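Local coordinates for DisA protein (PDB 6CCA) that probably methylates carbon in a polyketide intermediate, acting as the gem-dimethylating carbon methyltransferase of the disorazol assembly line, at residues E50-T53 and H54-A57; C71-D75 and M76-Q80; G237-A240 and S241-A245. All coordinates share one frame; numbering follows the deposited sequence.

Overall arrangement
Along the chain the three contacts follow one another without overlap. Contacts 1 and 2 lie near the two ends of helix 55-75: residues 50-57 form the bend by which helix 45-52 passes into it, and residues 71-80 form its C-terminal cap; the centres of these two contacts are about 32 Å apart. Contact 3, residues 237-245, belongs to helix 239-246 in the methyltransferase domain, beside the parallel strands 226-231 and 253-257. It lies about 25 Å from contact 1 and about 42 Å from contact 2, centre to centre. None of the three touches another; helix 55-75 carries the chain from the bend beside helix 196-216 to its capped end among helices 88-95, 102-114 and 165-169.

Contact 1. Residues E50-T53 and H54-A57; sequences ELLT and HQPA
His-54 folds its imidazole back over the end of helix 45-52, alongside Thr-53. CG sits beside the backbone N and anti to the carbonyl carbon (chi1 -59°), which swings the ring back toward Glu-50 and lays one face against the threonine hydroxyl: Thr-53 OG1 stands 3.8 Å above the ring plane, over its centre. That hydroxyl does not turn its proton to the imidazole, since Thr-53 OG1 donates to Glu-50 O at 2.7 Å. At the ring edge, a water lies in the plane, 2.8 Å from His-54 NE2, and donates to Glu-50 OE2 at 2.7 Å, linking two groups that do not meet directly. The backbone of His-54 is held as well, its N bonding to Leu-51 O at 3.0 Å. Gln-55 closes a type I beta turn that starts at Leu-52, with Gln-55 N 3.1 Å from Leu-52 O and an almost straight N-H (170°). Its side-chain NE2 makes a weak hydrogen bond to Ser-398 O. Pro-56, which lacks an N-H to give, sets CD 3.4 Å from Thr-53 O as helix 55-75 begins. Helix 196-216 lies against the bend, Leu-51 packing on Phe-201 and His-54 on Ala-196. Chemically, Glu-50 O is gripped by both N and OG1 of Thr-53, fixing the hydroxyl against the ring face, while the water-linked carboxylate could modestly favour a protonated His-54.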
loop_
_atom_site.group_PDB
_atom_site.type_symbol
_atom_site.label_atom_id
_atom_site.label_comp_id
_atom_site.label_asym_id
_atom_site.label_seq_id
_atom_site.Cartn_x
_atom_site.Cartn_y
_atom_site.Cartn_z
ATOM N N GLU A 50 -3.075 15.820 -15.099
ATOM C CA GLU A 50 -1.930 15.032 -15.543
ATOM C C GLU A 50 -1.973 13.583 -14.976
ATOM O O GLU A 50 -1.734 12.642 -15.734
ATOM C CB GLU A 50 -0.633 15.705 -15.209
ATOM C CG GLU A 50 0.635 14.915 -15.493
ATOM C CD GLU A 50 0.921 14.722 -16.999
ATOM O OE1 GLU A 50 0.331 15.514 -17.772
ATOM O OE2 GLU A 50 1.707 13.801 -17.387
ATOM N N LEU A 51 -2.234 13.441 -13.683
ATOM C CA LEU A 51 -2.387 12.083 -13.103
ATOM C C LEU A 51 -3.545 11.336 -13.773
ATOM O O LEU A 51 -3.420 10.149 -14.102
ATOM C CB LEU A 51 -2.634 12.179 -11.587
ATOM C CG LEU A 51 -3.006 10.870 -10.889
ATOM C CD1 LEU A 51 -1.752 9.978 -10.906
ATOM C CD2 LEU A 51 -3.507 11.195 -9.483
ATOM N N LEU A 52 -4.658 12.021 -14.054
ATOM C CA LEU A 52 -5.822 11.373 -14.601
ATOM C C LEU A 52 -5.622 10.908 -16.023
ATOM O O LEU A 52 -6.418 10.078 -16.471
ATOM C CB LEU A 52 -7.112 12.259 -14.526
ATOM C CG LEU A 52 -7.664 12.347 -13.094
ATOM C CD1 LEU A 52 -8.730 13.450 -12.916
ATOM C CD2 LEU A 52 -8.232 11.018 -12.682
ATOM N N THR A 53 -4.605 11.441 -16.689
ATOM C CA THR A 53 -4.290 10.946 -18.070
ATOM C C THR A 53 -3.948 9.473 -18.055
ATOM O O THR A 53 -4.062 8.770 -19.063
ATOM C CB THR A 53 -3.213 11.675 -18.830
ATOM O OG1 THR A 53 -1.914 11.568 -18.238
ATOM C CG2 THR A 53 -3.587 13.149 -18.998
ATOM N N HIS A 54 -3.539 8.997 -16.891
ATOM C CA HIS A 54 -3.206 7.565 -16.776
ATOM C C HIS A 54 -4.381 6.618 -16.482
ATOM O O HIS A 54 -4.192 5.429 -16.526
ATOM C CB HIS A 54 -2.115 7.431 -15.701
ATOM C CG HIS A 54 -0.918 8.214 -16.043
ATOM N ND1 HIS A 54 -0.164 7.941 -17.144
ATOM C CD2 HIS A 54 -0.354 9.302 -15.460
ATOM C CE1 HIS A 54 0.831 8.805 -17.229
ATOM N NE2 HIS A 54 0.735 9.642 -16.221
ATOM N N GLN A 55 -5.596 7.097 -16.289
ATOM C CA GLN A 55 -6.689 6.244 -15.999
ATOM C C GLN A 55 -7.084 5.231 -17.065
ATOM O O GLN A 55 -7.352 4.135 -16.724
ATOM C CB GLN A 55 -7.868 7.033 -15.501
ATOM C CG GLN A 55 -9.053 6.233 -15.095
ATOM C CD GLN A 55 -9.765 6.958 -14.024
ATOM O OE1 GLN A 55 -10.605 7.835 -14.327
ATOM N NE2 GLN A 55 -9.343 6.726 -12.761
ATOM N N PRO A 56 -7.018 5.564 -18.376
ATOM C CA PRO A 56 -7.355 4.548 -19.392
ATOM C C PRO A 56 -6.389 3.365 -19.333
ATOM O O PRO A 56 -6.823 2.181 -19.439
ATOM C CB PRO A 56 -7.212 5.326 -20.717
ATOM C CG PRO A 56 -7.598 6.759 -20.317
ATOM C CD PRO A 56 -6.929 6.915 -18.957
ATOM N N ALA A 57 -5.121 3.653 -19.038
ATOM C CA ALA A 57 -4.131 2.566 -18.963
ATOM C C ALA A 57 -4.386 1.662 -17.741
ATOM O O ALA A 57 -4.341 0.442 -17.858
ATOM C CB ALA A 57 -2.716 3.100 -19.000
HETATM O O HOH W 1 2.311 11.883 -15.660
#

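Contact 2. Residues C71-D75 and M76-Q80; sequences CIFQD and MGAFQ
Phe-73 and Gln-74 of the last turn of helix 55-75 receive the chain as it turns back through Gly-77, forming a Schellman motif. Its two defining bonds are backbone ones: Ala-78 N reaches Phe-73 O at 2.8 Å, and inside that loop Gly-77 N reaches Gln-74 O at 2.9 Å. The positive phi of Gly-77 (83°) bends the chain across the helix end. Met-76 N still makes a helical bond to Ile-72 O at 3.0 Å.

A side-chain bond extends the cap. The Gln-74 chain is extended beyond CG, and NE2 donates to Phe-79 O at 3.1 Å with the acceptor close to the amide plane; the same nitrogen also bonds Thr-132 O, while OE1 accepts from Lys-134 N. Both ends of the amide are therefore tied, which fixes its flip.

Among apolar contacts, Phe-73 and Phe-79 lie side by side and point the same way, their rings oblique at 45°. Phe-79 places CE2 over one face of the Phe-73 ring, near its rim, while its CD2 comes 3.6 Å from Phe-73 CB. More loosely, Met-76 SD touches Ile-72 CG2 at 4.2 Å.

Both phenylalanines pack on Leu-109 and Leu-112 of helix 102-114, and Ala-78 and Phe-79 on Leu-91 of helix 88-95, while Met-76 touches both Leu-95 of helix 88-95 and Pro-166 of helix 165-169.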
loop_
_atom_site.group_PDB
_atom_site.type_symbol
_atom_site.label_atom_id
_atom_site.label_comp_id
_atom_site.label_asym_id
_atom_site.label_seq_id
_atom_site.Cartn_x
_atom_site.Cartn_y
_atom_site.Cartn_z
ATOM N N CYS A 71 -6.694 -17.266 -17.750
ATOM C CA CYS A 71 -5.564 -18.007 -18.314
ATOM C C CYS A 71 -4.842 -18.834 -17.263
ATOM O O CYS A 71 -4.531 -20.011 -17.532
ATOM C CB CYS A 71 -4.631 -17.095 -19.088
ATOM S SG CYS A 71 -3.532 -18.022 -20.204
ATOM N N ILE A 72 -4.627 -18.310 -16.049
ATOM C CA ILE A 72 -3.968 -19.092 -15.005
ATOM C C ILE A 72 -4.768 -20.373 -14.659
ATOM O O ILE A 72 -4.244 -21.503 -14.626
ATOM C CB ILE A 72 -3.811 -18.230 -13.731
ATOM C CG1 ILE A 72 -2.729 -17.174 -13.991
ATOM C CG2 ILE A 72 -3.507 -19.114 -12.512
ATOM C CD1 ILE A 72 -2.710 -16.020 -13.018
ATOM N N PHE A 73 -6.048 -20.217 -14.426
ATOM C CA PHE A 73 -6.898 -21.428 -14.251
ATOM C C PHE A 73 -6.816 -22.424 -15.437
ATOM O O PHE A 73 -6.708 -23.660 -15.212
ATOM C CB PHE A 73 -8.338 -21.031 -13.964
ATOM C CG PHE A 73 -8.574 -20.575 -12.549
ATOM C CD1 PHE A 73 -8.787 -21.505 -11.533
ATOM C CD2 PHE A 73 -8.619 -19.245 -12.248
ATOM C CE1 PHE A 73 -9.027 -21.100 -10.223
ATOM C CE2 PHE A 73 -8.863 -18.813 -10.950
ATOM C CZ PHE A 73 -9.083 -19.724 -9.934
ATOM N N GLN A 74 -6.887 -21.919 -16.673
ATOM C CA GLN A 74 -6.827 -22.781 -17.842
ATOM C C GLN A 74 -5.524 -23.521 -17.899
ATOM O O GLN A 74 -5.509 -24.756 -18.165
ATOM C CB GLN A 74 -7.025 -22.020 -19.127
ATOM C CG GLN A 74 -8.400 -21.412 -19.195
ATOM C CD GLN A 74 -8.690 -20.673 -20.434
ATOM O OE1 GLN A 74 -7.787 -20.198 -21.156
ATOM N NE2 GLN A 74 -9.987 -20.539 -20.723
ATOM N N ASP A 75 -4.422 -22.803 -17.613
ATOM C CA ASP A 75 -3.118 -23.470 -17.449
ATOM C C ASP A 75 -3.139 -24.550 -16.392
ATOM O O ASP A 75 -2.387 -25.461 -16.498
ATOM C CB ASP A 75 -2.032 -22.492 -17.035
ATOM C CG ASP A 75 -1.700 -21.484 -18.139
ATOM O OD1 ASP A 75 -2.018 -21.702 -19.327
ATOM O OD2 ASP A 75 -1.077 -20.458 -17.831
ATOM N N MET A 76 -3.923 -24.412 -15.334
ATOM C CA MET A 76 -4.065 -25.474 -14.357
ATOM C C MET A 76 -5.141 -26.540 -14.710
ATOM O O MET A 76 -5.412 -27.407 -13.879
ATOM C CB MET A 76 -4.329 -24.872 -12.999
ATOM C CG MET A 76 -3.158 -24.083 -12.433
ATOM S SD MET A 76 -3.581 -23.069 -11.030
ATOM C CE MET A 76 -3.362 -24.238 -9.729
ATOM N N GLY A 77 -5.754 -26.454 -15.888
ATOM C CA GLY A 77 -6.777 -27.409 -16.337
ATOM C C GLY A 77 -8.170 -27.120 -15.813
ATOM O O GLY A 77 -8.967 -28.046 -15.594
ATOM N N ALA A 78 -8.464 -25.848 -15.561
ATOM C CA ALA A 78 -9.801 -25.432 -15.169
ATOM C C ALA A 78 -10.335 -24.328 -16.047
ATOM O O ALA A 78 -9.604 -23.480 -16.647
ATOM C CB ALA A 78 -9.836 -25.036 -13.690
ATOM N N PHE A 79 -11.647 -24.356 -16.189
ATOM C CA PHE A 79 -12.353 -23.396 -16.931
ATOM C C PHE A 79 -11.876 -23.254 -18.363
ATOM O O PHE A 79 -11.882 -22.156 -18.891
ATOM C CB PHE A 79 -12.261 -22.010 -16.223
ATOM C CG PHE A 79 -12.611 -22.030 -14.795
ATOM C CD1 PHE A 79 -13.627 -22.843 -14.311
ATOM C CD2 PHE A 79 -11.976 -21.161 -13.902
ATOM C CE1 PHE A 79 -13.982 -22.843 -12.983
ATOM C CE2 PHE A 79 -12.319 -21.161 -12.576
ATOM C CZ PHE A 79 -13.315 -22.014 -12.085
ATOM N N GLN A 80 -11.536 -24.372 -19.019
ATOM C CA GLN A 80 -11.062 -24.332 -20.380
ATOM C C GLN A 80 -12.140 -24.112 -21.394
ATOM O O GLN A 80 -11.859 -23.592 -22.476
ATOM C CB GLN A 80 -10.223 -25.583 -20.702
ATOM C CG GLN A 80 -8.912 -25.536 -19.946
ATOM C CD GLN A 80 -8.281 -26.895 -19.685
ATOM O OE1 GLN A 80 -7.134 -27.144 -20.090
ATOM N NE2 GLN A 80 -8.984 -27.751 -18.965
#

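Contact 3. Residues G237-A240 and S241-A245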
loop_
_atom_site.group_PDB
_atom_site.type_symbol
_atom_site.label_atom_id
_atom_site.label_comp_id
_atom_site.label_asym_id
_atom_site.label_seq_id
_atom_site.Cartn_x
_atom_site.Cartn_y
_atom_site.Cartn_z
ATOM N N GLY A 237 13.326 1.919 -0.445
ATOM C CA GLY A 237 13.201 2.360 -1.852
ATOM C C GLY A 237 12.644 3.787 -1.971
ATOM O O GLY A 237 13.268 4.684 -2.578
ATOM N N THR A 238 11.503 4.022 -1.341
ATOM C CA THR A 238 10.935 5.375 -1.350
ATOM C C THR A 238 11.582 6.323 -0.307
ATOM O O THR A 238 11.565 7.580 -0.441
ATOM C CB THR A 238 9.450 5.312 -1.118
ATOM O OG1 THR A 238 9.171 4.525 0.043
ATOM C CG2 THR A 238 8.770 4.681 -2.323
ATOM N N THR A 239 12.255 5.733 0.685
ATOM C CA THR A 239 12.875 6.521 1.743
ATOM C C THR A 239 14.035 7.335 1.233
ATOM O O THR A 239 14.292 8.490 1.674
ATOM C CB THR A 239 13.260 5.588 2.924
ATOM O OG1 THR A 239 12.077 4.886 3.367
ATOM C CG2 THR A 239 13.887 6.409 3.994
ATOM N N ALA A 240 14.720 6.797 0.251
ATOM C CA ALA A 240 15.881 7.503 -0.339
ATOM C C ALA A 240 15.604 8.990 -0.752
ATOM O O ALA A 240 16.316 9.940 -0.364
ATOM C CB ALA A 240 16.430 6.687 -1.531
ATOM N N SER A 241 14.521 9.180 -1.504
ATOM C CA SER A 241 14.152 10.465 -1.962
ATOM C C SER A 241 13.585 11.329 -0.839
ATOM O O SER A 241 13.727 12.540 -0.882
ATOM C CB SER A 241 13.258 10.336 -3.200
ATOM O OG SER A 241 11.985 9.890 -2.780
ATOM N N VAL A 242 12.946 10.734 0.166
ATOM C CA VAL A 242 12.561 11.485 1.316
ATOM C C VAL A 242 13.775 12.105 2.042
ATOM O O VAL A 242 13.820 13.320 2.361
ATOM C CB VAL A 242 11.732 10.632 2.287
ATOM C CG1 VAL A 242 11.490 11.381 3.586
ATOM C CG2 VAL A 242 10.382 10.209 1.651
ATOM N N LEU A 243 14.756 11.262 2.313
ATOM C CA LEU A 243 15.919 11.716 3.050
ATOM C C LEU A 243 16.655 12.807 2.227
ATOM O O LEU A 243 17.159 13.771 2.763
ATOM C CB LEU A 243 16.818 10.523 3.324
ATOM C CG LEU A 243 16.253 9.454 4.243
ATOM C CD1 LEU A 243 17.304 8.352 4.440
ATOM C CD2 LEU A 243 15.807 9.964 5.584
ATOM N N GLU A 244 16.769 12.632 0.924
ATOM C CA GLU A 244 17.435 13.656 0.133
ATOM C C GLU A 244 16.669 14.985 0.219
ATOM O O GLU A 244 17.276 16.061 0.397
ATOM C CB GLU A 244 17.606 13.216 -1.314
ATOM C CG GLU A 244 18.410 14.215 -2.152
ATOM C CD GLU A 244 19.857 14.441 -1.630
ATOM O OE1 GLU A 244 20.451 13.624 -0.853
ATOM O OE2 GLU A 244 20.433 15.487 -1.952
ATOM N N ALA A 245 15.341 14.929 0.119
ATOM C CA ALA A 245 14.540 16.193 0.191
ATOM C C ALA A 245 14.651 16.831 1.553
ATOM O O ALA A 245 14.592 18.063 1.720
ATOM C CB ALA A 245 13.068 15.936 -0.135
HETATM O O HOH W 2 13.345 7.080 -3.301
#
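Thr-239 and Leu-243 meet one turn apart on helix 239-246, the helix of a beta-alpha-beta unit that joins parallel strands 226-231 and 253-257 in the Rossmann-like fold of class I methyltransferases. The helix follows a glycine-rich loop of the kind that, in this family, lies at the S-adenosylmethionine site.

The closely packed side faces the sheet. Thr-239 holds its methyl anti to the backbone N and its hydroxyl beside that nitrogen (chi1 -56°), which parts the work of the two branches: CG2 lies 3.9 Å from Leu-243 CG, the two side chains crossing at a slant, while OG1 bonds to Glu-230 OE1. Beneath them, Leu-243 N meets Thr-239 O at 2.9 Å, nearly in line with the carbonyl (172° at the oxygen). Tyr-255 of strand 253-257 touches Thr-239, Val-242 and Leu-243 alike. Val-242 also sets CG2 3.6 Å from Thr-238 O, and its side chain packs on Leu-209 of helix 196-216.

The other side is looser and more polar. Glu-244 N keeps a regular helical bond to Ala-240 O at 3.0 Å, and the exposed side chain leads away from the first turn; its OE1 is nevertheless held, by a hydrogen bond with Tyr-276 OH and a salt bridge with Arg-275. Toward the N-terminal end the bonding is weaker, for Val-242 N makes only a weak bond to Thr-238 O, 3.5 Å long. Between Gly-237 O and Ser-241 N a water forms the bridge: it donates to Gly-237 O, which also accepts from Lys-193 NZ, and the same water accepts from Ser-241 N at 3.0 Å.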